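Local atomic coordinates of periplasmic binding protein (Xylanimonas cellulosilytica, PDB entry 4MX8), a protein that probably captures a solute outside the cell membrane and delivers it to an ABC transporter. Residues Ala17-Asp22 / Thr145-Lys150; Trp21-Ala26 / Glu36-Glu41; Ala56-Gly61 / Val299-Ile304; Gly64-Gly69 / Tyr82-Ala87. All blocks are in the same frame, centred on the assembly; numbering follows the deposited sequence. Where two conformers were deposited one is given.

Contact 1. Residues Ala17-Asp22 / Thr145-Lys150; sequences ASYTWD and TTFLGK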
loop_
_atom_site.group_PDB
_atom_site.type_symbol
_atom_site.label_atom_id
_atom_site.label_comp_id
_atom_site.label_asym_id
_atom_site.label_seq_id
_atom_site.Cartn_x
_atom_site.Cartn_y
_atom_site.Cartn_z
ATOM N N ALA A 17 17.415 18.469 5.481
ATOM C CA ALA A 17 16.282 18.745 4.616
ATOM C C ALA A 17 15.062 18.868 5.512
ATOM O O ALA A 17 14.850 18.033 6.396
ATOM C CB ALA A 17 16.085 17.621 3.624
ATOM N N SER A 18 14.268 19.909 5.291
ATOM C CA SER A 18 13.118 20.187 6.134
ATOM C C SER A 18 11.893 19.448 5.622
ATOM O O SER A 18 11.552 19.545 4.441
ATOM C CB SER A 18 12.846 21.673 6.120
ATOM O OG SER A 18 12.578 22.118 7.426
ATOM N N TYR A 19 11.239 18.689 6.498
ATOM C CA TYR A 19 10.027 17.961 6.098
ATOM C C TYR A 19 8.817 18.399 6.927
ATOM O O TYR A 19 8.815 18.265 8.163
ATOM C CB TYR A 19 10.206 16.445 6.189
ATOM C CG TYR A 19 9.039 15.704 5.573
ATOM C CD1 TYR A 19 8.861 15.679 4.194
ATOM C CD2 TYR A 19 8.118 15.035 6.354
ATOM C CE1 TYR A 19 7.795 15.014 3.615
ATOM C CE2 TYR A 19 7.047 14.364 5.783
ATOM C CZ TYR A 19 6.886 14.357 4.409
ATOM O OH TYR A 19 5.826 13.691 3.816
ATOM N N THR A 20 7.804 18.937 6.238
ATOM C CA THR A 20 6.627 19.478 6.904
ATOM C C THR A 20 5.358 18.871 6.347
ATOM O O THR A 20 5.112 18.912 5.142
ATOM C CB THR A 20 6.538 20.990 6.785
ATOM O OG1 THR A 20 7.648 21.581 7.473
ATOM C CG2 THR A 20 5.258 21.486 7.419
ATOM N N TRP A 21 4.547 18.311 7.238
ATOM C CA TRP A 21 3.331 17.635 6.824
ATOM C C TRP A 21 2.217 17.808 7.852
ATOM O O TRP A 21 2.466 18.226 8.991
ATOM C CB TRP A 21 3.627 16.159 6.550
ATOM C CG TRP A 21 3.725 15.272 7.758
ATOM C CD1 TRP A 21 2.797 14.354 8.173
ATOM C CD2 TRP A 21 4.814 15.184 8.689
ATOM N NE1 TRP A 21 3.244 13.702 9.299
ATOM C CE2 TRP A 21 4.476 14.197 9.636
ATOM C CE3 TRP A 21 6.036 15.849 8.818
ATOM C CZ2 TRP A 21 5.314 13.865 10.698
ATOM C CZ3 TRP A 21 6.871 15.517 9.869
ATOM C CH2 TRP A 21 6.507 14.530 10.796
ATOM N N ASP A 22 0.986 17.511 7.437
ATOM C CA ASP A 22 -0.134 17.555 8.366
ATOM C C ASP A 22 -0.291 16.193 9.053
ATOM O O ASP A 22 -0.885 15.261 8.510
ATOM C CB ASP A 22 -1.412 18.004 7.664
ATOM C CG ASP A 22 -1.364 19.469 7.241
ATOM O OD1 ASP A 22 -1.233 20.354 8.115
ATOM O OD2 ASP A 22 -1.463 19.738 6.030
ATOM N N THR A 145 8.558 9.843 -3.069
ATOM C CA THR A 145 9.704 9.414 -3.846
ATOM C C THR A 145 10.653 10.578 -4.118
ATOM O O THR A 145 11.873 10.437 -4.042
ATOM C CB THR A 145 9.280 8.755 -5.138
ATOM O OG1 THR A 145 8.411 7.672 -4.817
ATOM C CG2 THR A 145 10.480 8.228 -5.893
ATOM N N THR A 146 10.095 11.735 -4.427
ATOM C CA THR A 146 10.929 12.908 -4.599
ATOM C C THR A 146 11.644 13.261 -3.301
ATOM O O THR A 146 12.849 13.494 -3.303
ATOM C CB THR A 146 10.121 14.104 -5.048
ATOM O OG1 THR A 146 9.481 13.798 -6.291
ATOM C CG2 THR A 146 11.018 15.258 -5.235
ATOM N N PHE A 147 10.906 13.288 -2.194
ATOM C CA PHE A 147 11.516 13.656 -0.929
ATOM C C PHE A 147 12.643 12.731 -0.535
ATOM O O PHE A 147 13.752 13.188 -0.237
ATOM C CB PHE A 147 10.535 13.709 0.234
ATOM C CG PHE A 147 11.185 14.207 1.490
ATOM C CD1 PHE A 147 11.750 15.478 1.528
ATOM C CD2 PHE A 147 11.316 13.392 2.593
ATOM C CE1 PHE A 147 12.388 15.940 2.664
ATOM C CE2 PHE A 147 11.961 13.850 3.742
ATOM C CZ PHE A 147 12.495 15.126 3.774
ATOM N N LEU A 148 12.346 11.434 -0.509
ATOM C CA LEU A 148 13.374 10.446 -0.239
ATOM C C LEU A 148 14.567 10.627 -1.198
ATOM O O LEU A 148 15.725 10.546 -0.785
ATOM C CB LEU A 148 12.791 9.049 -0.301
ATOM C CG LEU A 148 11.842 8.736 0.865
ATOM C CD1 LEU A 148 11.164 7.415 0.608
ATOM C CD2 LEU A 148 12.554 8.688 2.216
ATOM N N GLY A 149 14.288 10.926 -2.459
ATOM C CA GLY A 149 15.339 11.306 -3.379
ATOM C C GLY A 149 16.283 12.388 -2.851
ATOM O O GLY A 149 17.500 12.264 -2.930
ATOM N N LYS A 150 15.720 13.456 -2.308
ATOM C CA LYS A 150 16.512 14.518 -1.698
ATOM C C LYS A 150 17.298 14.023 -0.470
ATOM O O LYS A 150 18.478 14.339 -0.321
ATOM C CB LYS A 150 15.587 15.670 -1.320
ATOM C CG LYS A 150 16.233 16.836 -0.664
ATOM C CD LYS A 150 15.447 18.076 -1.013
ATOM C CE LYS A 150 14.812 18.680 0.210
ATOM N NZ LYS A 150 14.302 20.050 -0.094
HETATM O O HOH W 1 12.021 19.834 1.678
HETATM O O HOH W 2 14.875 21.517 2.624
#
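Y19 and F147 join the amino-terminal β-hairpin to helix 137-152 of this TroA-like α/β fold. The short segments run nearly antiparallel, 153° between their directions, and no direct hydrogen bond links them, so apart from two bridging waters the contact is apolar. Followed outward, Y19 first sets its CB against the far end of the phenyl ring, 3.6 Å from F147 CZ. Its CG then faces the CE2-CZ side of that ring at 3.9 Å. CD1 goes furthest in, standing 3.5 Å above the F147 plane and over its centre, with F147 CE2 the nearest atom. CE1 drifts toward the base of the phenyl, 4.0 Å from CD2 of F147. The two planes are inclined by 37°, so the rings overlap obliquely. F147 reaches the strand because its CG stands anti to the backbone N (chi1 -175°), which directs the ring away from the helix. A17 extends the apolar patch: its CB touches both F147 CE1 and the aliphatic part of K150, 3.8 Å from CE. The K150 chain bends at chi3, bringing its ammonium to two waters that S18 shares through its backbone, while S18 OG turns to E41 of the partner strand. Both waters accept from K150 NZ; one of them, 2.9 Å from NZ, donates in turn to S18 O, and the other accepts from S18 N.

Contact 2. Residues Trp21-Ala26 / Glu36-Glu41; sequences WDRNTA and EETTVE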
loop_
_atom_site.group_PDB
_atom_site.type_symbol
_atom_site.label_atom_id
_atom_site.label_comp_id
_atom_site.label_asym_id
_atom_site.label_seq_id
_atom_site.Cartn_x
_atom_site.Cartn_y
_atom_site.Cartn_z
ATOM N N TRP A 21 4.547 18.311 7.238
ATOM C CA TRP A 21 3.331 17.635 6.824
ATOM C C TRP A 21 2.217 17.808 7.852
ATOM O O TRP A 21 2.466 18.226 8.991
ATOM C CB TRP A 21 3.627 16.159 6.550
ATOM C CG TRP A 21 3.725 15.272 7.758
ATOM C CD1 TRP A 21 2.797 14.354 8.173
ATOM C CD2 TRP A 21 4.814 15.184 8.689
ATOM N NE1 TRP A 21 3.244 13.702 9.299
ATOM C CE2 TRP A 21 4.476 14.197 9.636
ATOM C CE3 TRP A 21 6.036 15.849 8.818
ATOM C CZ2 TRP A 21 5.314 13.865 10.698
ATOM C CZ3 TRP A 21 6.871 15.517 9.869
ATOM C CH2 TRP A 21 6.507 14.530 10.796
ATOM N N ASP A 22 0.986 17.511 7.437
ATOM C CA ASP A 22 -0.134 17.555 8.366
ATOM C C ASP A 22 -0.291 16.193 9.053
ATOM O O ASP A 22 -0.885 15.261 8.510
ATOM C CB ASP A 22 -1.412 18.004 7.664
ATOM C CG ASP A 22 -1.364 19.469 7.241
ATOM O OD1 ASP A 22 -1.233 20.354 8.115
ATOM O OD2 ASP A 22 -1.463 19.738 6.030
ATOM N N ARG A 23 0.274 16.093 10.251
ATOM C CA ARG A 23 0.348 14.836 10.987
ATOM C C ARG A 23 -0.972 14.453 11.638
ATOM O O ARG A 23 -1.629 15.276 12.287
ATOM C CB ARG A 23 1.417 14.927 12.072
ATOM C CG ARG A 23 1.771 13.582 12.673
ATOM C CD ARG A 23 2.959 13.695 13.596
ATOM N NE ARG A 23 2.609 14.334 14.863
ATOM C CZ ARG A 23 2.054 13.696 15.891
ATOM N NH1 ARG A 23 1.762 12.395 15.793
ATOM N NH2 ARG A 23 1.788 14.369 17.012
ATOM N N ASN A 24 -1.377 13.203 11.456
ATOM C CA ASN A 24 -2.509 12.714 12.203
ATOM C C ASN A 24 -2.031 12.445 13.631
ATOM O O ASN A 24 -1.211 11.539 13.863
ATOM C CB ASN A 24 -3.090 11.450 11.590
ATOM C CG ASN A 24 -4.257 10.920 12.395
ATOM O OD1 ASN A 24 -4.788 11.621 13.257
ATOM N ND2 ASN A 24 -4.667 9.690 12.126
ATOM N N THR A 25 -2.549 13.235 14.576
ATOM C CA THR A 25 -2.108 13.156 15.961
ATOM C C THR A 25 -2.748 11.988 16.688
ATOM O O THR A 25 -2.376 11.679 17.814
ATOM C CB THR A 25 -2.390 14.450 16.756
ATOM O OG1 THR A 25 -3.797 14.716 16.768
ATOM C CG2 THR A 25 -1.688 15.607 16.143
ATOM N N ALA A 26 -3.713 11.338 16.052
ATOM C CA ALA A 26 -4.329 10.174 16.662
ATOM C C ALA A 26 -3.383 8.993 16.554
ATOM O O ALA A 26 -2.711 8.799 15.530
ATOM C CB ALA A 26 -5.642 9.862 16.009
ATOM N N GLU A 36 -2.327 18.043 12.626
ATOM C CA GLU A 36 -1.558 19.154 13.178
ATOM C C GLU A 36 -0.242 19.235 12.433
ATOM O O GLU A 36 0.475 18.252 12.330
ATOM C CB GLU A 36 -1.345 18.982 14.689
ATOM C CG GLU A 36 -2.599 19.337 15.513
ATOM C CD GLU A 36 -2.475 19.015 17.009
ATOM O OE1 GLU A 36 -1.343 18.737 17.502
ATOM O OE2 GLU A 36 -3.529 19.051 17.688
ATOM N N GLU A 37 0.062 20.405 11.886
ATOM C CA GLU A 37 1.263 20.541 11.074
ATOM C C GLU A 37 2.506 20.336 11.918
ATOM O O GLU A 37 2.603 20.819 13.039
ATOM C CB GLU A 37 1.302 21.898 10.401
ATOM C CG GLU A 37 2.513 22.136 9.545
ATOM C CD GLU A 37 2.340 23.341 8.642
ATOM O OE1 GLU A 37 1.825 23.153 7.509
ATOM O OE2 GLU A 37 2.705 24.467 9.069
ATOM N N THR A 38 3.457 19.600 11.371
ATOM C CA THR A 38 4.669 19.257 12.093
ATOM C C THR A 38 5.879 19.405 11.159
ATOM O O THR A 38 5.799 19.104 9.963
ATOM C CB THR A 38 4.558 17.815 12.622
ATOM O OG1 THR A 38 3.613 17.773 13.703
ATOM C CG2 THR A 38 5.897 17.288 13.095
ATOM N N THR A 39 6.994 19.889 11.690
ATOM C CA THR A 39 8.217 19.935 10.898
ATOM C C THR A 39 9.332 19.129 11.552
ATOM O O THR A 39 9.487 19.139 12.770
ATOM C CB THR A 39 8.706 21.362 10.700
ATOM O OG1 THR A 39 7.678 22.136 10.068
ATOM C CG2 THR A 39 9.928 21.364 9.830
ATOM N N VAL A 40 10.092 18.408 10.738
ATOM C CA VAL A 40 11.229 17.648 11.232
ATOM C C VAL A 40 12.432 17.919 10.330
ATOM O O VAL A 40 12.292 17.960 9.104
ATOM C CB VAL A 40 10.906 16.144 11.289
ATOM C CG1 VAL A 40 12.140 15.347 11.630
ATOM C CG2 VAL A 40 9.837 15.892 12.332
ATOM N N GLU A 41 13.600 18.144 10.934
ATOM C CA GLU A 41 14.818 18.322 10.151
ATOM C C GLU A 41 15.515 16.975 9.953
ATOM O O GLU A 41 16.098 16.422 10.890
ATOM C CB GLU A 41 15.763 19.320 10.814
ATOM C CG GLU A 41 15.123 20.665 11.183
ATOM C CD GLU A 41 14.765 21.526 9.974
ATOM O OE1 GLU A 41 15.395 21.350 8.901
ATOM O OE2 GLU A 41 13.854 22.384 10.108
HETATM O O HOH W 3 1.870 17.534 16.848
#
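W21 and T38 form an antiparallel hydrogen-bonded pair and exchange both backbone bonds, N to O in each direction; R23 and E36 do the same one step on, with D22 and E37 as the non-hydrogen-bonded pair between them. T38 N meets W21 O at 2.9 Å, nearly end-on to the carbonyl, whereas R23 N approaches E36 O from well above the carbonyl plane. On the face carrying W21, R23, E36 and T38, the indole leans across toward the neighbouring strand: chi1 of 79° sets its CG between the backbone N and the carbonyl carbon. T38 CB lies over one ring face in a CH-pi contact, 4.3 Å from the centroid of the six-membered ring, and T38 CG2 lies 3.6 Å from W21 CH2. V40 CG2 meets the same ring in its plane, at the edge, 3.9 Å from CZ3. Outside the hairpin, W119 packs edge-to-face on W21 and D130 takes its NE1. R23 brings its guanidinium edge near T38 OG1, and its NH2 gives a hydrogen bond to a water that reaches E36 OE1 only weakly. On the other face D22 OD1 and E37 OE1 stand 4.2 Å apart, a like-charge pair that solvent probably screens. N24 OD1 accepts from A26 N in an Asx turn, where the strand ends and the hairpin connection begins: a two-stranded antiparallel β-hairpin held by paired backbone bonds, with W21 along one face.

Contact 3. Residues Ala56-Gly61 / Val299-Ile304; sequences ALDTIG and VETTRI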
loop_
_atom_site.group_PDB
_atom_site.type_symbol
_atom_site.label_atom_id
_atom_site.label_comp_id
_atom_site.label_asym_id
_atom_site.label_seq_id
_atom_site.Cartn_x
_atom_site.Cartn_y
_atom_site.Cartn_z
ATOM N N ALA A 56 7.937 2.936 2.486
ATOM C CA ALA A 56 9.161 3.738 2.557
ATOM C C ALA A 56 10.391 2.860 2.422
ATOM O O ALA A 56 11.369 3.273 1.810
ATOM C CB ALA A 56 9.228 4.516 3.828
ATOM N N LEU A 57 10.346 1.658 3.002
ATOM C CA LEU A 57 11.463 0.722 2.865
ATOM C C LEU A 57 11.674 0.441 1.385
ATOM O O LEU A 57 12.790 0.528 0.890
ATOM C CB LEU A 57 11.227 -0.581 3.643
ATOM C CG LEU A 57 12.427 -1.539 3.760
ATOM C CD1 LEU A 57 12.314 -2.350 5.021
ATOM C CD2 LEU A 57 12.570 -2.487 2.575
ATOM N N ASP A 58 10.581 0.114 0.699
ATOM C CA ASP A 58 10.573 -0.124 -0.736
ATOM C C ASP A 58 11.303 0.991 -1.490
ATOM O O ASP A 58 12.312 0.748 -2.158
ATOM C CB ASP A 58 9.121 -0.215 -1.210
ATOM C CG ASP A 58 8.989 -0.615 -2.676
ATOM O OD1 ASP A 58 9.973 -0.498 -3.450
ATOM O OD2 ASP A 58 7.871 -1.037 -3.059
ATOM N N THR A 59 10.798 2.214 -1.378
ATOM C CA THR A 59 11.361 3.318 -2.146
ATOM C C THR A 59 12.822 3.593 -1.788
ATOM O O THR A 59 13.659 3.808 -2.683
ATOM C CB THR A 59 10.507 4.596 -2.053
ATOM O OG1 THR A 59 9.222 4.344 -2.643
ATOM C CG2 THR A 59 11.162 5.726 -2.813
ATOM N N ILE A 60 13.141 3.569 -0.494
ATOM C CA ILE A 60 14.536 3.773 -0.085
ATOM C C ILE A 60 15.468 2.776 -0.786
ATOM O O ILE A 60 16.518 3.155 -1.290
ATOM C CB ILE A 60 14.724 3.769 1.436
ATOM C CG1 ILE A 60 14.062 5.008 2.030
ATOM C CG2 ILE A 60 16.170 3.836 1.772
ATOM C CD1 ILE A 60 13.907 4.949 3.522
ATOM N N GLY A 61 15.059 1.517 -0.867
ATOM C CA GLY A 61 15.849 0.531 -1.570
ATOM C C GLY A 61 15.989 0.858 -3.049
ATOM O O GLY A 61 17.084 0.782 -3.612
ATOM N N VAL A 299 8.067 2.086 -4.804
ATOM C CA VAL A 299 8.428 1.887 -6.200
ATOM C C VAL A 299 8.246 0.445 -6.696
ATOM O O VAL A 299 7.507 0.208 -7.646
ATOM C CB VAL A 299 9.855 2.383 -6.480
ATOM C CG1 VAL A 299 10.234 2.100 -7.928
ATOM C CG2 VAL A 299 9.961 3.878 -6.167
ATOM N N GLU A 300 8.904 -0.518 -6.059
ATOM C CA GLU A 300 8.783 -1.906 -6.503
ATOM C C GLU A 300 7.360 -2.440 -6.360
ATOM O O GLU A 300 6.888 -3.208 -7.200
ATOM C CB GLU A 300 9.762 -2.811 -5.758
ATOM C CG GLU A 300 10.862 -3.387 -6.643
ATOM C CD GLU A 300 10.334 -4.160 -7.858
ATOM O OE1 GLU A 300 9.297 -4.869 -7.742
ATOM O OE2 GLU A 300 10.979 -4.060 -8.931
ATOM N N THR A 301 6.689 -2.027 -5.291
ATOM C CA THR A 301 5.300 -2.391 -5.072
ATOM C C THR A 301 4.390 -1.902 -6.208
ATOM O O THR A 301 3.533 -2.649 -6.693
ATOM C CB THR A 301 4.829 -1.817 -3.727
ATOM O OG1 THR A 301 5.603 -2.410 -2.678
ATOM C CG2 THR A 301 3.349 -2.092 -3.480
ATOM N N THR A 302 4.586 -0.657 -6.643
ATOM C CA THR A 302 3.767 -0.112 -7.723
ATOM C C THR A 302 4.016 -0.879 -9.022
ATOM O O THR A 302 3.104 -1.064 -9.825
ATOM C CB THR A 302 4.018 1.397 -7.960
ATOM O OG1 THR A 302 3.791 2.119 -6.750
ATOM C CG2 THR A 302 3.073 1.932 -8.996
ATOM N N ARG A 303 5.249 -1.330 -9.231
ATOM C CA ARG A 303 5.533 -2.155 -10.399
ATOM C C ARG A 303 4.748 -3.464 -10.285
ATOM O O ARG A 303 4.155 -3.911 -11.264
ATOM C CB ARG A 303 7.031 -2.454 -10.543
ATOM C CG ARG A 303 7.954 -1.255 -10.625
ATOM C CD ARG A 303 9.392 -1.709 -10.897
ATOM N NE ARG A 303 10.344 -0.605 -11.058
ATOM C CZ ARG A 303 11.288 -0.304 -10.171
ATOM N NH1 ARG A 303 11.400 -1.025 -9.064
ATOM N NH2 ARG A 303 12.126 0.708 -10.388
ATOM N N ILE A 304 4.743 -4.076 -9.095
ATOM C CA ILE A 304 3.982 -5.304 -8.880
ATOM C C ILE A 304 2.500 -5.065 -9.177
ATOM O O ILE A 304 1.855 -5.875 -9.829
ATOM C CB ILE A 304 4.156 -5.858 -7.456
ATOM C CG1 ILE A 304 5.575 -6.342 -7.244
ATOM C CG2 ILE A 304 3.213 -7.007 -7.183
ATOM C CD1 ILE A 304 5.838 -6.730 -5.822
#
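D58 OD2 is gripped twice by T301, by its backbone N at 2.7 Å and by its hydroxyl OG1 at 2.7 Å. The aspartate belongs to helix 54-62 and points at the first turn of helix 299-309, so this is a helix-to-helix junction in which a carboxylate answers backbone N-H groups at a helix start. The short segments run almost perpendicular, 102° between their directions. OD2 receives T301 N on its syn lone pair and T301 OG1 nearly in line with its C-O bond; T301 OG1 is also hydrogen-bonded to Y78. The other oxygen, OD1, is met on its syn side by E300 N at 2.8 Å, with an N-H...O angle of 151°. Three donors thus fix the rotation of the carboxylate. A chi1 of -174° turns CG of D58 away from its own backbone N and carries the group straight off its helix. The three donors and the amino end of a helix would probably stabilise the charged form despite burial. Helix 155-179 packs beside the junction: V161 touches V299, and E164 forms a salt bridge with R303. It is probably the long helix that connects the two lobes in TroA-like proteins. The next residue after the aspartate, T59, reaches V299: CG2 of V299 lies 3.6 Å from T59 OG1, which accepts a weak hydrogen bond from V299 N at 3.3 Å.

Contact 4. Residues Gly64-Gly69 / Tyr82-Ala87; sequences GGEIAG and YLADDA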
loop_
_atom_site.group_PDB
_atom_site.type_symbol
_atom_site.label_atom_id
_atom_site.label_comp_id
_atom_site.label_asym_id
_atom_site.label_seq_id
_atom_site.Cartn_x
_atom_site.Cartn_y
_atom_site.Cartn_z
ATOM N N GLY A 64 18.481 3.283 -3.974
ATOM C CA GLY A 64 19.850 2.856 -3.737
ATOM C C GLY A 64 20.244 2.787 -2.279
ATOM O O GLY A 64 21.405 2.539 -1.941
ATOM N N GLY A 65 19.271 3.011 -1.407
ATOM C CA GLY A 65 19.535 3.065 0.016
ATOM C C GLY A 65 19.651 1.690 0.635
ATOM O O GLY A 65 19.595 0.658 -0.052
ATOM N N GLU A 66 19.824 1.685 1.948
ATOM C CA GLU A 66 19.947 0.451 2.691
ATOM C C GLU A 66 19.266 0.692 4.012
ATOM O O GLU A 66 19.367 1.771 4.581
ATOM C CB GLU A 66 21.408 0.116 2.925
ATOM C CG GLU A 66 21.672 -1.290 3.406
ATOM C CD GLU A 66 23.146 -1.514 3.689
ATOM O OE1 GLU A 66 23.795 -0.564 4.181
ATOM O OE2 GLU A 66 23.660 -2.625 3.413
ATOM N N ILE A 67 18.567 -0.318 4.503
ATOM C CA ILE A 67 17.843 -0.172 5.746
ATOM C C ILE A 67 18.647 -0.814 6.870
ATOM O O ILE A 67 19.140 -1.928 6.730
ATOM C CB ILE A 67 16.480 -0.820 5.647
ATOM C CG1 ILE A 67 15.820 -0.463 4.296
ATOM C CG2 ILE A 67 15.648 -0.452 6.852
ATOM C CD1 ILE A 67 15.732 0.992 4.004
ATOM N N ALA A 68 18.796 -0.092 7.974
ATOM C CA ALA A 68 19.649 -0.532 9.057
ATOM C C ALA A 68 18.829 -1.282 10.086
ATOM O O ALA A 68 19.330 -2.163 10.777
ATOM C CB ALA A 68 20.315 0.658 9.690
ATOM N N GLY A 69 17.560 -0.910 10.195
ATOM C CA GLY A 69 16.675 -1.506 11.172
ATOM C C GLY A 69 15.247 -1.475 10.656
ATOM O O GLY A 69 14.844 -0.522 9.978
ATOM N N TYR A 82 16.915 -5.202 0.449
ATOM C CA TYR A 82 17.331 -3.849 0.783
ATOM C C TYR A 82 17.744 -3.686 2.262
ATOM O O TYR A 82 18.079 -2.591 2.712
ATOM C CB TYR A 82 16.230 -2.859 0.403
ATOM C CG TYR A 82 15.852 -2.891 -1.058
ATOM C CD1 TYR A 82 16.797 -2.684 -2.038
ATOM C CD2 TYR A 82 14.542 -3.099 -1.456
ATOM C CE1 TYR A 82 16.460 -2.696 -3.374
ATOM C CE2 TYR A 82 14.195 -3.113 -2.807
ATOM C CZ TYR A 82 15.170 -2.911 -3.757
ATOM O OH TYR A 82 14.865 -2.927 -5.093
ATOM N N LEU A 83 17.731 -4.773 3.026
ATOM C CA LEU A 83 18.209 -4.688 4.400
ATOM C C LEU A 83 19.739 -4.760 4.468
ATOM O O LEU A 83 20.403 -5.421 3.666
ATOM C CB LEU A 83 17.600 -5.785 5.278
ATOM C CG LEU A 83 16.089 -5.861 5.376
ATOM C CD1 LEU A 83 15.688 -7.119 6.078
ATOM C CD2 LEU A 83 15.589 -4.663 6.127
ATOM N N ALA A 84 20.287 -4.041 5.436
ATOM C CA ALA A 84 21.684 -4.151 5.793
ATOM C C ALA A 84 21.971 -5.592 6.187
ATOM O O ALA A 84 21.111 -6.252 6.771
ATOM C CB ALA A 84 21.967 -3.227 6.952
ATOM N N ASP A 85 23.173 -6.085 5.887
ATOM C CA ASP A 85 23.504 -7.478 6.203
ATOM C C ASP A 85 23.385 -7.780 7.690
ATOM O O ASP A 85 23.236 -8.934 8.086
ATOM C CB ASP A 85 24.904 -7.845 5.720
ATOM C CG ASP A 85 25.086 -7.591 4.245
ATOM O OD1 ASP A 85 24.569 -6.558 3.764
ATOM O OD2 ASP A 85 25.743 -8.419 3.571
ATOM N N ASP A 86 23.441 -6.738 8.507
ATOM C CA ASP A 86 23.384 -6.904 9.950
ATOM C C ASP A 86 22.197 -6.128 10.501
ATOM O O ASP A 86 22.191 -5.737 11.677
ATOM C CB ASP A 86 24.673 -6.391 10.586
ATOM C CG ASP A 86 24.972 -4.944 10.205
ATOM O OD1 ASP A 86 25.636 -4.238 10.996
ATOM O OD2 ASP A 86 24.534 -4.510 9.114
ATOM N N ALA A 87 21.197 -5.901 9.648
ATOM C CA ALA A 87 20.022 -5.133 10.049
ATOM C C ALA A 87 19.440 -5.709 11.327
ATOM O O ALA A 87 19.460 -6.931 11.526
ATOM C CB ALA A 87 18.979 -5.110 8.951
#
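The E66 carboxylate is laid against A84, whose CB stands over one of its faces, 3.9 Å from E66 CD; OE2 comes 3.4 Å from A84 CA, and beyond that oxygen D85 OD1 follows at 4.1 Å. The glutamate reaches this far because its chain is extended beyond CG. The other flat group, the phenol ring of Y82, packs instead with G61 of helix 54-62 over one face. The backbones form one short parallel bridge, I67 with L83. I67 N donates to Y82 O at 2.9 Å, and I67 O accepts from A84 N at 2.7 Å, in the carbonyl plane; both N-H...O angles are 162°. I67 therefore uses both its N-H and its carbonyl on the same neighbouring strand. On the face shared by I67 and L83 the side chains meet through I67 CB and L83 CD2, 4.0 Å apart, and I67 also packs on L57 and I60 of helix 54-62. Past A84 the chain turns back through a type I turn, closed by A87 N to A84 O. That turn returns A87 to the neighbouring strand, where its CA-H faces A68 O. The next residue, F88, takes up the parallel pairing with A68 as strand 87-89 begins beside strand 67-70. The backbone thus supplies the directed bonds, while the like charges of E66 and D85 are both exposed, where solvent probably screens their repulsion.

Overall arrangement
Contact 3 is the buried one, about 10 Å from the chain's centre, and relies on a carboxylate binding a helix start; the other three lie about 19 to 21 Å out and are only partly buried. Contacts 1 and 2 share strand 16-24: in contact 2 it pairs with its hairpin partner through backbone bonds, in contact 1 it rests on a helix through aromatic rings. Contact 1 touches contact 3 through L148 against T59 and I60. Contact 4 adjoins contact 3, with I60 O probably hydrogen-bonded to G65 N. Contacts 2 and 4, both backbone pairings, are antiparallel and parallel respectively, their centres about 26 Å apart.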